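Local coordinates for amidohydrolase (Brucella melitensis biovar Abortus, PDB 4F0L), which probably acts as a metal-dependent deaminase of the amidohydrolase superfamily, binding an iron ion, at residues S256-R259 with P260-L264. Residues are numbered along the deposited sequence; the frame is centred on the assembly and turned at random.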
loop_
_atom_site.group_PDB
_atom_site.type_symbol
_atom_site.label_atom_id
_atom_site.label_comp_id
_atom_site.label_asym_id
_atom_site.label_seq_id
_atom_site.Cartn_x
_atom_site.Cartn_y
_atom_site.Cartn_z
ATOM N N SER B 256 -33.966 -11.440 11.746
ATOM C CA SER B 256 -34.173 -12.863 11.439
ATOM C C SER B 256 -33.723 -13.849 12.511
ATOM O O SER B 256 -34.069 -15.034 12.427
ATOM C CB SER B 256 -33.411 -13.231 10.172
ATOM O OG SER B 256 -32.008 -13.163 10.404
ATOM N N GLY B 257 -32.944 -13.377 13.494
ATOM C CA GLY B 257 -32.305 -14.257 14.467
ATOM C C GLY B 257 -31.031 -14.884 13.917
ATOM O O GLY B 257 -30.403 -15.697 14.575
ATOM N N LYS B 258 -30.642 -14.507 12.702
ATOM C CA LYS B 258 -29.497 -15.113 12.015
ATOM C C LYS B 258 -28.542 -14.029 11.492
ATOM O O LYS B 258 -28.942 -12.896 11.212
ATOM C CB LYS B 258 -29.952 -15.961 10.824
ATOM C CG LYS B 258 -30.650 -17.263 11.178
ATOM C CD LYS B 258 -31.244 -17.911 9.928
ATOM C CE LYS B 258 -32.188 -19.068 10.236
ATOM N NZ LYS B 258 -31.677 -20.389 9.773
ATOM N N ARG B 259 -27.278 -14.406 11.361
ATOM C CA ARG B 259 -26.278 -13.529 10.757
ATOM C C ARG B 259 -26.452 -13.564 9.238
ATOM O O ARG B 259 -27.163 -14.417 8.701
ATOM C CB ARG B 259 -24.870 -13.982 11.162
ATOM C CG ARG B 259 -24.588 -14.044 12.664
ATOM C CD ARG B 259 -23.273 -14.809 12.924
ATOM N NE ARG B 259 -22.142 -14.109 12.289
ATOM C CZ ARG B 259 -21.457 -13.119 12.858
ATOM N NH1 ARG B 259 -21.727 -12.735 14.112
ATOM N NH2 ARG B 259 -20.509 -12.511 12.181
ATOM N N PRO B 260 -25.829 -12.616 8.517
ATOM C CA PRO B 260 -26.104 -12.536 7.077
ATOM C C PRO B 260 -25.675 -13.773 6.267
ATOM O O PRO B 260 -26.485 -14.315 5.517
ATOM C CB PRO B 260 -25.350 -11.258 6.642
ATOM C CG PRO B 260 -25.375 -10.428 7.899
ATOM C CD PRO B 260 -25.173 -11.407 9.025
ATOM N N VAL B 261 -24.430 -14.230 6.392
ATOM C CA VAL B 261 -23.983 -15.321 5.517
ATOM C C VAL B 261 -24.806 -16.563 5.888
ATOM O O VAL B 261 -25.320 -17.255 5.037
ATOM C CB VAL B 261 -22.460 -15.593 5.617
ATOM C CG1 VAL B 261 -22.109 -16.885 4.879
ATOM C CG2 VAL B 261 -21.663 -14.380 5.100
ATOM N N GLU B 262 -24.958 -16.806 7.173
ATOM C CA GLU B 262 -25.774 -17.903 7.657
ATOM C C GLU B 262 -27.188 -17.857 7.057
ATOM O O GLU B 262 -27.719 -18.857 6.573
ATOM C CB GLU B 262 -25.824 -17.794 9.197
ATOM C CG GLU B 262 -26.681 -18.818 9.889
ATOM C CD GLU B 262 -26.924 -18.521 11.345
ATOM O OE1 GLU B 262 -26.681 -17.390 11.831
ATOM O OE2 GLU B 262 -27.382 -19.460 12.007
ATOM N N TRP B 263 -27.790 -16.681 7.067
ATOM C CA TRP B 263 -29.132 -16.548 6.545
ATOM C C TRP B 263 -29.158 -16.896 5.080
ATOM O O TRP B 263 -29.999 -17.695 4.620
ATOM C CB TRP B 263 -29.621 -15.145 6.789
ATOM C CG TRP B 263 -31.048 -15.015 6.414
ATOM C CD1 TRP B 263 -32.159 -15.079 7.250
ATOM C CD2 TRP B 263 -31.582 -14.848 5.070
ATOM N NE1 TRP B 263 -33.309 -14.954 6.521
ATOM C CE2 TRP B 263 -33.031 -14.821 5.211
ATOM C CE3 TRP B 263 -31.024 -14.726 3.810
ATOM C CZ2 TRP B 263 -33.862 -14.666 4.128
ATOM C CZ3 TRP B 263 -31.877 -14.581 2.724
ATOM C CH2 TRP B 263 -33.263 -14.558 2.882
ATOM N N LEU B 264 -28.191 -16.350 4.334
ATOM C CA LEU B 264 -28.092 -16.630 2.926
ATOM C C LEU B 264 -27.899 -18.144 2.652
ATOM O O LEU B 264 -28.558 -18.716 1.781
ATOM C CB LEU B 264 -26.960 -15.795 2.304
ATOM C CG LEU B 264 -26.899 -15.774 0.777
ATOM C CD1 LEU B 264 -28.164 -15.139 0.218
ATOM C CD2 LEU B 264 -25.655 -15.009 0.299
#
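The pyrrole end of the W263 indole meets S256 and K258 obliquely: CD1 of W263 lies 3.7 Å from CB of S256 and 4.0 Å from CD of K258. H267 stacks on the same indole, while W255 meets it with the ring planes inclined. The other flat group, the E262 carboxylate, reaches back over the helix start. With CG anti to the backbone N (chi1 177°) and an extended chain, OE1 of E262 accepts a hydrogen bond from N of R259 at 3.1 Å. This bond is nearly straight (163°) but uses the anti side of OE1, 30° out of the carboxylate plane. R259 is the N-cap and E262 the third helical residue, whose CD packs 3.9 Å from CG of K258. The lysine's methylenes cross both E262 and W263, while its NZ salt-bridges D266. N of W263 donates to O of R259 at 2.9 Å, opening the helix; first-turn N-H groups lack a preceding-turn carbonyl, so P260 forfeits no helical bond. Just before the N-cap, OG of S256 accepts from N of K258 (3.0 Å) in an ST turn and also bonds C252 O, while G257 takes positive phi comfortably. The loop joins helices 246-256 and 260-267 in the outer layer of the TIM-barrel fold. R259 salt-bridges E286 of helix 284-293, W263 leans on helix 223-229, and P260 packs on helix 246-256 and V242 of strand 238-242, its side chain about 9 Å from that of iron ligand H241.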